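Local coordinates for type I modular polyketide synthase (Streptomyces albus subsp. albus, PDB 6IYR), which probably transfers an acyl extender unit from its coenzyme A thioester to the acyl carrier protein of module 8 during salinomycin assembly, at residues Arg278-Ser283 / His323-Glu328; Gly257-Ala262 / Glu301-Cys306; Ala85-Gly90 / Gly119-Gly124; Pro42-Ala47 / Arg89-Ala94; Ala158-Ala163 / Leu233-Ala238. One frame throughout, in Å; residues are numbered along the deposited sequence.

In the fold
Three regions of the chain are sampled. Contacts 1 and 2 are buried and both reach the ferredoxin-like sheet: strand 279-286 meets the loop carrying H323 in the first, while strand 257-261 packs on helix 296-308 in the second, and an R278-E301 salt bridge ties them together. Contacts 3 and 4 share strand 88-94 of a small three-stranded sheet, with centres about 12 Å apart; contact 4 pairs it with 41-47 in the interior, contact 3 with 116-120 at the surface. Contact 5 joins two helices at the surface of the large subdomain. Chemistry follows place: backbone hydrogen bonds dominate contacts 3 and 4, apolar side chains contacts 2 and 5, and contact 1 mixes tight packing with water and phosphate.

Contact 1. Residues Arg278-Ser283 / His323-Glu328; sequences RLALAS and HGPQVE. With PO4 (phosphate ion), chain B.
A280 sets its methyl against the backbone of the loop that carries H323, and A282 sets its own against the CB of that histidine. A280 CB lies 3.6 Å from G324 CA and also touches the H323 carbonyl, while P325 closes over it with its CD at 3.9 Å. Two residues along the strand, A282 CB meets H323 CB at 3.6 Å. Here A282 and S283 both face V291 in a classic beta bulge.

Polar contact between the two backbones runs through a water. It donates to H323 O at 2.7 Å and to L281 O at 3.1 Å, bridging two carbonyls that could not bond each other directly.

H323 closes a YASH sequence, a motif of polyketide synthase acyltransferases. Its NE2 is hydrogen-bonded to S220 OG of the GHSQG sequence, which fits a nucleophile elbow, consistent with the Ser-His pair of this family. CG is anti to the carbonyl carbon (chi1 -57°), a turn that brings NE2 to S220 and the phosphate and ND1 to N375 O.

NE2 donates to O4 of a phosphate ion, most likely carried over from the crystallisation solution, at 2.9 Å and a bent 138°. O4 approaches the ring edge in plane, and Y320, Q221, S322 and R245 bind the same ion.

Contact 2. Residues Gly257-Ala262 / Glu301-Cys306; sequences GMVSVA and ELMAAC
V259 and V261 point from strand 257-261 onto L302, M303 and C306 of helix 296-308, the second helix of a ferredoxin-like beta-alpha-beta-beta-alpha-beta subdomain. Strand 257-261 is the first of that subdomain and lies inside its sheet, between 313-316 and 289-294, in the order 4-1-3-2. The short segments run almost parallel, 12° apart in direction with axes 9.9 Å from each other, the spacing of a helix lying on a sheet with one layer of side chains between them.

The tight part is the row of buried residues. V259 CG2 meets L302 CD2 at 3.7 Å, the two side chains crossing obliquely. L302 reaches toward the strand, its CG being anti to the backbone N (chi1 173°), which brings CD2 against both valines; V261 CG2 is the more distant of them at 4.3 Å. V292 of the neighbouring strand and R271 of helix 265-273 also touch L302, so it is hemmed in from several directions.

The looser side belongs to M303, which is partly exposed. Its chain bends at the last torsion (chi3 57°), and SD comes to 4.0 Å from V259 CG1 while the residue also touches A313. One turn on from L302 the helix dips back into the buried layer, where C306 SG rests 3.8 Å from V261 CG1.

Contact 3. Residues Ala85-Gly90 / Gly119-Gly124; sequences ALESRG and GGTVKG
The end of a small antiparallel sheet is formed where S88 and R89 pair with G120 and G119, the last residues of strand 116-120. R89 and G119 make the hydrogen-bonded pair: R89 N donates to G119 O at 2.8 Å, and G119 N returns the bond to R89 O at 3.0 Å. S88 and G120 are the next, non-hydrogen-bonded pair, with CA atoms only 4.4 Å apart. Beyond it the ladder gains one more rung, T121 N to E87 O at 2.9 Å, lying in the carbonyl plane; the same oxygen receives a CA-H...O contact from G120.

T121 touches the side chains of both E87 and R89. Its CG2 sits over one face of the R89 guanidinium, 3.4 Å from NE and offset toward the rim, while OG1 comes to 3.8 Å from E87 CG. The guanidinium is held from its edge, since NE donates to L86 O at 2.9 Å and 161°, almost in its own plane. NH2 bonds W442 O, and the W442 ring adds a cation-pi contact. Such a three-stranded sheet with helices packed on it is consistent with the linker subdomain that joins ketosynthase and acyltransferase in modular synthases.

Contact 4. Residues Pro42-Ala47 / Arg89-Ala94; sequences PWTVSA and RGVVLA
W43 and V92 face the same side of the sheet and touch at their bases: W43 CB lies 3.8 Å from V92 CG2, and the methyl stands obliquely to the indole. With CG anti to the carbonyl carbon (chi1 -71°), the ring leads away from strand 89-94, where P72 O accepts from NE1 and F100 stacks on it. Further along the same face V45 stands opposite G90, and its CG1 packs on the glycine backbone, 3.7 Å from G90 O.

On the other face, T44 and V91 lie side by side and point the same way, CG2 to CG2 at 4.1 Å. P42 is gripped by two residues: L93 CD1 folds back to 3.7 Å from P42 CB, with chi2 nearly eclipsed at 2°, which suggests strain or uncertain modelling, and V91 CG1 fills in beside it. At the far end S46 CB packs on R89 CG at 3.8 Å, while S46 OG is taken up by L86 N.

Two pairs of backbone bonds, W43 with V92 and V45 with G90, hold the antiparallel strands together; W43 N to V92 O is 2.9 Å. The sheet and its helices probably form the ketosynthase-to-acyltransferase linker subdomain. Strand 88-94 is the middle one of three, with 116-120 on its other edge. Helices 50-65 and 97-108 pack on the W43-V45 face, and W442 and T443 of helix 431-443 meet the face of T44 and V91.

Contact 5. Residues Ala158-Ala163 / Leu233-Ala238; sequences AECADA and LSLGDA
L235 carries this contact, and its isobutyl group leans against the last turns of helix 151-164. As modelled, CD1 does most of the touching: it lies 3.4 Å from E159 O and 3.9 Å from E159 CB. That carbonyl is already used inside the helix, accepting from A163 N, so the methyl packs beside a satisfied oxygen. Both torsions of L235 are far from the usual staggered values (chi1 -131°, chi2 -135°), so its conformation is strained or not firmly defined, and the roles of its two branches are correspondingly tentative. The other branch, CD2, faces C160 SG at 4.2 Å.

A163 comes in one turn later from the same side of the helix. Its CB sits 3.6 Å from L235 O and reaches L235 CD1, while G236 CA lies 4.1 Å from the same A163 CB.

The two helices belong to the large alpha/beta subdomain of the acyltransferase, and the meeting is between the C-terminal part of one and the first turn of the other. S234 is the N-cap of helix 235-248: its OG accepts from D237 N at 3.1 Å and 162°, fixing the turn that presents L235.

Helix 188-208 completes the cluster. W196 touches L235, and A197, V200 and S201 pack on the buried C160. E159 is exposed, and its OE1 makes a salt bridge with R156.

Contact 1. Residues Arg278-Ser283 / His323-Glu328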
# COMPACT_ATOMS: atom_id res chain seq x y z
N ARG A 278 -15.90 -6.44 -25.81
CA ARG A 278 -16.61 -5.41 -25.08
C ARG A 278 -16.29 -5.45 -23.57
O ARG A 278 -16.62 -4.52 -22.86
CB ARG A 278 -18.11 -5.50 -25.31
CG ARG A 278 -18.54 -5.40 -26.76
CD ARG A 278 -20.05 -5.44 -26.88
NE ARG A 278 -20.63 -4.25 -26.30
CZ ARG A 278 -21.73 -4.23 -25.57
NH1 ARG A 278 -22.16 -3.09 -25.08
NH2 ARG A 278 -22.40 -5.34 -25.34
N LEU A 279 -15.69 -6.54 -23.11
CA LEU A 279 -15.33 -6.77 -21.71
C LEU A 279 -13.96 -7.42 -21.68
O LEU A 279 -13.50 -7.95 -22.69
CB LEU A 279 -16.30 -7.70 -20.99
CG LEU A 279 -17.71 -7.18 -20.77
CD1 LEU A 279 -18.54 -8.21 -20.05
CD2 LEU A 279 -17.72 -5.85 -20.00
N ALA A 280 -13.26 -7.29 -20.57
CA ALA A 280 -11.97 -7.94 -20.41
C ALA A 280 -11.77 -8.25 -18.94
O ALA A 280 -12.29 -7.55 -18.05
CB ALA A 280 -10.85 -7.05 -20.94
N LEU A 281 -11.04 -9.32 -18.67
CA LEU A 281 -10.62 -9.61 -17.30
C LEU A 281 -9.45 -8.69 -16.90
O LEU A 281 -8.33 -8.81 -17.41
CB LEU A 281 -10.23 -11.08 -17.16
CG LEU A 281 -9.85 -11.42 -15.70
CD1 LEU A 281 -10.96 -11.10 -14.71
CD2 LEU A 281 -9.50 -12.89 -15.64
N ALA A 282 -9.75 -7.66 -16.13
CA ALA A 282 -8.73 -6.64 -15.87
C ALA A 282 -7.83 -7.03 -14.70
O ALA A 282 -6.61 -6.82 -14.76
CB ALA A 282 -9.37 -5.30 -15.63
N SER A 283 -8.38 -7.65 -13.66
CA SER A 283 -7.51 -7.99 -12.54
C SER A 283 -8.08 -9.14 -11.77
O SER A 283 -9.30 -9.31 -11.69
CB SER A 283 -7.27 -6.74 -11.65
OG SER A 283 -8.35 -6.48 -10.80
N HIS A 323 -6.53 -2.51 -19.16
CA HIS A 323 -6.33 -3.93 -19.01
C HIS A 323 -7.27 -4.69 -19.94
O HIS A 323 -7.66 -5.81 -19.66
CB HIS A 323 -6.47 -4.36 -17.55
CG HIS A 323 -5.54 -3.62 -16.64
ND1 HIS A 323 -4.17 -3.80 -16.68
CD2 HIS A 323 -5.75 -2.56 -15.83
CE1 HIS A 323 -3.58 -2.84 -15.99
NE2 HIS A 323 -4.52 -2.10 -15.43
N GLY A 324 -7.64 -4.03 -21.03
CA GLY A 324 -8.44 -4.63 -22.08
C GLY A 324 -8.17 -3.98 -23.41
O GLY A 324 -7.26 -3.15 -23.54
N PRO A 325 -8.96 -4.37 -24.44
CA PRO A 325 -8.74 -3.96 -25.82
C PRO A 325 -8.78 -2.48 -26.06
O PRO A 325 -8.12 -2.02 -26.98
CB PRO A 325 -9.90 -4.64 -26.59
CG PRO A 325 -10.26 -5.83 -25.75
CD PRO A 325 -10.01 -5.39 -24.32
N GLN A 326 -9.42 -1.69 -25.21
CA GLN A 326 -9.46 -0.27 -25.53
C GLN A 326 -8.05 0.33 -25.57
O GLN A 326 -7.81 1.36 -26.19
CB GLN A 326 -10.34 0.52 -24.56
CG GLN A 326 -11.82 0.31 -24.78
CD GLN A 326 -12.69 1.27 -23.99
OE1 GLN A 326 -12.33 2.43 -23.76
NE2 GLN A 326 -13.88 0.79 -23.61
N VAL A 327 -7.16 -0.26 -24.77
CA VAL A 327 -5.80 0.26 -24.61
C VAL A 327 -5.01 0.22 -25.94
O VAL A 327 -4.01 0.93 -26.12
CB VAL A 327 -5.09 -0.59 -23.50
CG1 VAL A 327 -3.63 -0.28 -23.41
CG2 VAL A 327 -5.76 -0.30 -22.15
N GLU A 328 -5.45 -0.61 -26.88
CA GLU A 328 -4.74 -0.72 -28.19
C GLU A 328 -4.69 0.61 -28.87
O GLU A 328 -3.72 0.95 -29.52
CB GLU A 328 -5.41 -1.76 -29.11
CG GLU A 328 -5.06 -3.18 -28.66
CD GLU A 328 -6.05 -4.27 -29.11
OE1 GLU A 328 -7.04 -3.98 -29.82
OE2 GLU A 328 -5.82 -5.45 -28.73
P PO4 B . -4.77 1.69 -13.72
O1 PO4 B . -5.67 2.17 -12.59
O2 PO4 B . -4.65 2.51 -15.01
O3 PO4 B . -3.40 1.64 -13.05
O4 PO4 B . -5.36 0.37 -14.14
O HOH W 1 -7.21 -8.41 -20.30

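Contact 2. Residues Gly257-Ala262 / Glu301-Cys306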
# COMPACT_ATOMS: atom_id res chain seq x y z
N GLY A 257 -15.23 1.64 -18.08
CA GLY A 257 -15.29 1.56 -16.63
C GLY A 257 -14.81 0.20 -16.19
O GLY A 257 -14.32 -0.61 -17.02
N MET A 258 -15.04 -0.09 -14.92
CA MET A 258 -14.68 -1.36 -14.35
C MET A 258 -15.68 -1.74 -13.31
O MET A 258 -16.27 -0.88 -12.67
CB MET A 258 -13.32 -1.25 -13.70
CG MET A 258 -12.27 -0.73 -14.63
SD MET A 258 -10.65 -0.92 -13.83
CE MET A 258 -10.39 -2.66 -14.06
N VAL A 259 -15.90 -3.05 -13.19
CA VAL A 259 -16.73 -3.54 -12.14
C VAL A 259 -16.04 -4.70 -11.42
O VAL A 259 -15.38 -5.56 -12.03
CB VAL A 259 -18.17 -3.94 -12.60
CG1 VAL A 259 -18.73 -2.99 -13.65
CG2 VAL A 259 -18.25 -5.36 -13.07
N SER A 260 -16.18 -4.69 -10.10
CA SER A 260 -15.69 -5.79 -9.27
C SER A 260 -16.73 -6.89 -9.26
O SER A 260 -17.95 -6.62 -9.20
CB SER A 260 -15.45 -5.34 -7.84
OG SER A 260 -16.65 -4.79 -7.32
N VAL A 261 -16.26 -8.12 -9.36
CA VAL A 261 -17.12 -9.29 -9.36
C VAL A 261 -16.57 -10.28 -8.37
O VAL A 261 -15.38 -10.66 -8.45
CB VAL A 261 -17.14 -9.96 -10.73
CG1 VAL A 261 -18.19 -11.05 -10.73
CG2 VAL A 261 -17.45 -8.94 -11.81
N ALA A 262 -17.40 -10.64 -7.41
CA ALA A 262 -16.99 -11.53 -6.34
C ALA A 262 -17.16 -12.94 -6.83
O ALA A 262 -18.04 -13.63 -6.39
CB ALA A 262 -17.83 -11.32 -5.08
N GLU A 301 -24.83 -4.73 -18.25
CA GLU A 301 -25.45 -6.04 -18.46
C GLU A 301 -24.68 -7.16 -17.78
O GLU A 301 -25.28 -8.07 -17.24
CB GLU A 301 -25.68 -6.34 -19.94
CG GLU A 301 -24.74 -5.61 -20.84
CD GLU A 301 -25.21 -5.51 -22.27
OE1 GLU A 301 -24.46 -6.01 -23.12
OE2 GLU A 301 -26.19 -4.78 -22.56
N LEU A 302 -23.38 -6.95 -17.58
CA LEU A 302 -22.61 -7.89 -16.74
C LEU A 302 -23.10 -7.90 -15.29
O LEU A 302 -23.37 -8.97 -14.70
CB LEU A 302 -21.11 -7.53 -16.77
CG LEU A 302 -20.29 -8.37 -15.77
CD1 LEU A 302 -20.31 -9.81 -16.23
CD2 LEU A 302 -18.86 -7.86 -15.71
N MET A 303 -23.30 -6.71 -14.73
CA MET A 303 -23.80 -6.63 -13.35
C MET A 303 -25.19 -7.26 -13.17
O MET A 303 -25.43 -8.01 -12.24
CB MET A 303 -23.82 -5.17 -12.89
CG MET A 303 -22.45 -4.60 -12.61
SD MET A 303 -22.47 -2.85 -12.20
CE MET A 303 -23.59 -2.85 -10.79
N ALA A 304 -26.07 -7.01 -14.11
CA ALA A 304 -27.40 -7.60 -14.07
C ALA A 304 -27.31 -9.14 -14.15
O ALA A 304 -27.91 -9.87 -13.35
CB ALA A 304 -28.23 -7.06 -15.24
N ALA A 305 -26.46 -9.63 -15.04
CA ALA A 305 -26.25 -11.06 -15.14
C ALA A 305 -25.71 -11.66 -13.83
O ALA A 305 -26.18 -12.70 -13.36
CB ALA A 305 -25.34 -11.37 -16.31
N CYS A 306 -24.77 -10.97 -13.19
CA CYS A 306 -24.19 -11.47 -11.95
C CYS A 306 -25.27 -11.54 -10.89
O CYS A 306 -25.40 -12.54 -10.15
CB CYS A 306 -23.04 -10.56 -11.47
SG CYS A 306 -21.52 -10.74 -12.47

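Contact 3. Residues Ala85-Gly90 / Gly119-Gly124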
# COMPACT_ATOMS: atom_id res chain seq x y z
N ALA A 85 12.83 -8.68 21.77
CA ALA A 85 11.42 -8.81 22.07
C ALA A 85 10.89 -10.20 21.77
O ALA A 85 11.25 -10.82 20.78
CB ALA A 85 10.63 -7.77 21.33
N LEU A 86 10.00 -10.67 22.64
CA LEU A 86 9.39 -11.99 22.55
C LEU A 86 8.22 -12.12 21.58
O LEU A 86 7.80 -11.16 20.99
CB LEU A 86 9.04 -12.49 23.94
CG LEU A 86 10.28 -12.76 24.78
CD1 LEU A 86 11.17 -13.78 24.09
CD2 LEU A 86 11.07 -11.49 25.01
N GLU A 87 7.74 -13.34 21.39
CA GLU A 87 6.65 -13.67 20.48
C GLU A 87 5.28 -12.98 20.65
O GLU A 87 4.64 -12.68 19.67
CB GLU A 87 6.43 -15.17 20.45
CG GLU A 87 7.60 -15.93 19.86
CD GLU A 87 7.21 -17.26 19.25
OE1 GLU A 87 6.11 -17.78 19.58
OE2 GLU A 87 8.01 -17.78 18.43
N SER A 88 4.82 -12.78 21.87
CA SER A 88 3.54 -12.15 22.06
C SER A 88 3.76 -10.66 22.44
O SER A 88 4.67 -10.34 23.22
CB SER A 88 2.75 -12.95 23.10
OG SER A 88 1.87 -12.10 23.79
N ARG A 89 3.16 -9.75 21.67
CA ARG A 89 3.63 -8.34 21.68
C ARG A 89 2.51 -7.32 21.79
O ARG A 89 1.35 -7.58 21.42
CB ARG A 89 4.46 -8.02 20.44
CG ARG A 89 5.77 -8.76 20.34
CD ARG A 89 6.42 -8.51 18.98
NE ARG A 89 7.74 -9.09 18.92
CZ ARG A 89 8.65 -8.81 18.01
NH1 ARG A 89 9.83 -9.41 18.06
NH2 ARG A 89 8.43 -7.93 17.06
N GLY A 90 2.86 -6.13 22.30
CA GLY A 90 1.89 -5.08 22.53
C GLY A 90 2.56 -3.73 22.43
O GLY A 90 3.76 -3.60 22.69
N GLY A 119 -0.56 -8.19 19.23
CA GLY A 119 -0.55 -9.31 18.30
C GLY A 119 0.64 -10.20 18.60
O GLY A 119 1.49 -9.84 19.41
N GLY A 120 0.72 -11.31 17.87
CA GLY A 120 1.84 -12.24 17.98
C GLY A 120 2.65 -12.37 16.71
O GLY A 120 2.11 -12.21 15.62
N THR A 121 3.94 -12.67 16.83
CA THR A 121 4.83 -12.64 15.67
C THR A 121 4.48 -13.77 14.70
O THR A 121 3.86 -14.78 15.08
CB THR A 121 6.29 -12.79 16.07
OG1 THR A 121 6.43 -14.00 16.79
CG2 THR A 121 6.74 -11.62 16.92
N VAL A 122 4.83 -13.57 13.44
CA VAL A 122 4.47 -14.51 12.37
C VAL A 122 5.73 -14.93 11.62
O VAL A 122 6.58 -14.09 11.32
CB VAL A 122 3.50 -13.83 11.39
CG1 VAL A 122 3.40 -14.61 10.10
CG2 VAL A 122 2.14 -13.67 12.06
N LYS A 123 5.91 -16.23 11.41
CA LYS A 123 7.04 -16.76 10.66
C LYS A 123 7.14 -16.08 9.28
O LYS A 123 6.14 -15.96 8.56
CB LYS A 123 6.89 -18.28 10.51
CG LYS A 123 7.51 -18.88 9.26
CD LYS A 123 8.58 -19.92 9.58
CE LYS A 123 9.97 -19.29 9.53
NZ LYS A 123 11.00 -20.14 10.20
N GLY A 124 8.31 -15.55 8.98
CA GLY A 124 8.57 -14.94 7.70
C GLY A 124 8.11 -13.50 7.61
O GLY A 124 8.24 -12.87 6.57

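Contact 4. Residues Pro42-Ala47 / Arg89-Ala94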
# COMPACT_ATOMS: atom_id res chain seq x y z
N PRO A 42 5.52 5.67 21.40
CA PRO A 42 5.21 4.26 21.52
C PRO A 42 5.92 3.65 22.71
O PRO A 42 7.12 3.87 22.88
CB PRO A 42 5.79 3.67 20.22
CG PRO A 42 6.94 4.56 19.90
CD PRO A 42 6.49 5.93 20.31
N TRP A 43 5.21 2.85 23.51
CA TRP A 43 5.86 1.99 24.46
C TRP A 43 5.60 0.60 24.00
O TRP A 43 4.44 0.23 23.77
CB TRP A 43 5.27 2.16 25.87
CG TRP A 43 5.58 3.46 26.55
CD1 TRP A 43 6.27 4.53 26.05
CD2 TRP A 43 5.16 3.83 27.88
NE1 TRP A 43 6.31 5.55 27.00
CE2 TRP A 43 5.62 5.14 28.12
CE3 TRP A 43 4.46 3.17 28.89
CZ2 TRP A 43 5.38 5.80 29.32
CZ3 TRP A 43 4.19 3.85 30.08
CH2 TRP A 43 4.64 5.15 30.28
N THR A 44 6.66 -0.20 23.95
CA THR A 44 6.56 -1.56 23.49
C THR A 44 6.74 -2.52 24.65
O THR A 44 7.49 -2.26 25.57
CB THR A 44 7.60 -1.87 22.38
OG1 THR A 44 8.92 -1.68 22.88
CG2 THR A 44 7.40 -0.95 21.22
N VAL A 45 6.00 -3.60 24.63
CA VAL A 45 6.23 -4.65 25.57
C VAL A 45 6.07 -5.99 24.85
O VAL A 45 5.40 -6.05 23.81
CB VAL A 45 5.23 -4.50 26.73
CG1 VAL A 45 3.82 -4.76 26.25
CG2 VAL A 45 5.61 -5.44 27.86
N SER A 46 6.72 -7.04 25.35
CA SER A 46 6.49 -8.38 24.83
C SER A 46 6.61 -9.44 25.90
O SER A 46 7.26 -9.24 26.90
CB SER A 46 7.50 -8.67 23.73
OG SER A 46 8.78 -8.32 24.18
N ALA A 47 6.05 -10.61 25.64
CA ALA A 47 6.20 -11.75 26.54
C ALA A 47 6.16 -13.03 25.72
O ALA A 47 5.99 -13.00 24.50
CB ALA A 47 5.07 -11.76 27.56
N ARG A 89 3.16 -9.75 21.67
CA ARG A 89 3.63 -8.34 21.68
C ARG A 89 2.51 -7.32 21.79
O ARG A 89 1.35 -7.58 21.42
CB ARG A 89 4.46 -8.02 20.44
CG ARG A 89 5.77 -8.76 20.34
CD ARG A 89 6.42 -8.51 18.98
NE ARG A 89 7.74 -9.09 18.92
CZ ARG A 89 8.65 -8.81 18.01
NH1 ARG A 89 9.83 -9.41 18.06
NH2 ARG A 89 8.43 -7.93 17.06
N GLY A 90 2.86 -6.13 22.30
CA GLY A 90 1.89 -5.08 22.53
C GLY A 90 2.56 -3.73 22.43
O GLY A 90 3.76 -3.60 22.69
N VAL A 91 1.81 -2.74 21.95
CA VAL A 91 2.33 -1.38 21.88
C VAL A 91 1.23 -0.46 22.36
O VAL A 91 0.06 -0.66 22.02
CB VAL A 91 2.70 -0.98 20.44
CG1 VAL A 91 3.33 0.40 20.45
CG2 VAL A 91 3.64 -1.98 19.81
N VAL A 92 1.60 0.54 23.16
CA VAL A 92 0.64 1.61 23.43
C VAL A 92 1.20 2.91 22.97
O VAL A 92 2.41 3.09 22.97
CB VAL A 92 0.26 1.72 24.93
CG1 VAL A 92 -0.36 0.41 25.39
CG2 VAL A 92 1.48 2.03 25.76
N LEU A 93 0.33 3.75 22.44
CA LEU A 93 0.75 5.04 21.89
C LEU A 93 0.02 6.06 22.70
O LEU A 93 -1.20 6.02 22.73
CB LEU A 93 0.25 5.24 20.45
CG LEU A 93 0.91 4.66 19.22
CD1 LEU A 93 2.11 3.81 19.56
CD2 LEU A 93 -0.12 3.91 18.39
N ALA A 94 0.71 7.07 23.17
CA ALA A 94 0.02 8.14 23.84
C ALA A 94 0.99 9.30 23.96
O ALA A 94 2.19 9.15 23.74
CB ALA A 94 -0.47 7.68 25.22

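Contact 5. Residues Ala158-Ala163 / Leu233-Ala238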
# COMPACT_ATOMS: atom_id res chain seq x y z
N ALA A 158 9.67 15.51 -2.06
CA ALA A 158 10.21 16.66 -2.81
C ALA A 158 11.07 16.17 -3.97
O ALA A 158 11.08 16.78 -5.04
CB ALA A 158 11.04 17.59 -1.92
N GLU A 159 11.75 15.05 -3.78
CA GLU A 159 12.44 14.41 -4.89
C GLU A 159 11.45 13.93 -5.95
O GLU A 159 11.76 13.99 -7.15
CB GLU A 159 13.28 13.23 -4.40
CG GLU A 159 14.56 13.64 -3.68
CD GLU A 159 15.19 12.51 -2.89
OE1 GLU A 159 15.07 11.34 -3.28
OE2 GLU A 159 15.67 12.79 -1.78
N CYS A 160 10.30 13.40 -5.52
CA CYS A 160 9.31 12.93 -6.49
C CYS A 160 8.83 14.12 -7.28
O CYS A 160 8.66 14.05 -8.52
CB CYS A 160 8.16 12.17 -5.83
SG CYS A 160 8.65 10.57 -5.21
N ALA A 161 8.59 15.23 -6.59
CA ALA A 161 8.11 16.44 -7.28
C ALA A 161 9.14 16.94 -8.31
O ALA A 161 8.78 17.36 -9.42
CB ALA A 161 7.78 17.54 -6.30
N ASP A 162 10.43 16.87 -7.98
CA ASP A 162 11.46 17.26 -8.97
C ASP A 162 11.46 16.30 -10.16
O ASP A 162 11.57 16.74 -11.30
CB ASP A 162 12.87 17.29 -8.35
CG ASP A 162 13.01 18.35 -7.26
OD1 ASP A 162 12.35 19.41 -7.32
OD2 ASP A 162 13.83 18.10 -6.35
N ALA A 163 11.31 15.01 -9.89
CA ALA A 163 11.30 14.02 -10.95
C ALA A 163 10.16 14.26 -11.93
O ALA A 163 10.31 14.05 -13.15
CB ALA A 163 11.26 12.64 -10.37
N LEU A 233 13.93 1.29 -12.05
CA LEU A 233 13.98 2.57 -12.75
C LEU A 233 14.50 3.62 -11.81
O LEU A 233 14.21 3.55 -10.60
CB LEU A 233 12.58 3.02 -13.22
CG LEU A 233 11.86 2.14 -14.25
CD1 LEU A 233 10.39 2.55 -14.41
CD2 LEU A 233 12.58 2.24 -15.58
N SER A 234 15.18 4.62 -12.37
CA SER A 234 15.53 5.80 -11.64
C SER A 234 14.25 6.50 -11.32
O SER A 234 13.25 6.33 -12.04
CB SER A 234 16.43 6.75 -12.46
OG SER A 234 15.79 7.21 -13.65
N LEU A 235 14.34 7.45 -10.41
CA LEU A 235 13.17 8.21 -10.01
C LEU A 235 12.69 9.02 -11.20
O LEU A 235 11.50 9.16 -11.41
CB LEU A 235 13.51 9.17 -8.89
CG LEU A 235 12.65 9.26 -7.64
CD1 LEU A 235 12.39 10.69 -7.24
CD2 LEU A 235 11.39 8.44 -7.65
N GLY A 236 13.63 9.61 -11.93
CA GLY A 236 13.30 10.38 -13.13
C GLY A 236 12.52 9.58 -14.18
O GLY A 236 11.59 10.08 -14.81
N ASP A 237 13.02 8.38 -14.46
CA ASP A 237 12.38 7.48 -15.40
C ASP A 237 11.03 6.97 -14.90
O ASP A 237 10.10 6.86 -15.69
CB ASP A 237 13.28 6.31 -15.75
CG ASP A 237 14.35 6.69 -16.83
OD1 ASP A 237 14.25 7.78 -17.43
OD2 ASP A 237 15.19 5.83 -17.14
N ALA A 238 10.92 6.61 -13.63
CA ALA A 238 9.65 6.16 -13.09
C ALA A 238 8.61 7.29 -13.14
O ALA A 238 7.49 7.07 -13.55
CB ALA A 238 9.81 5.59 -11.68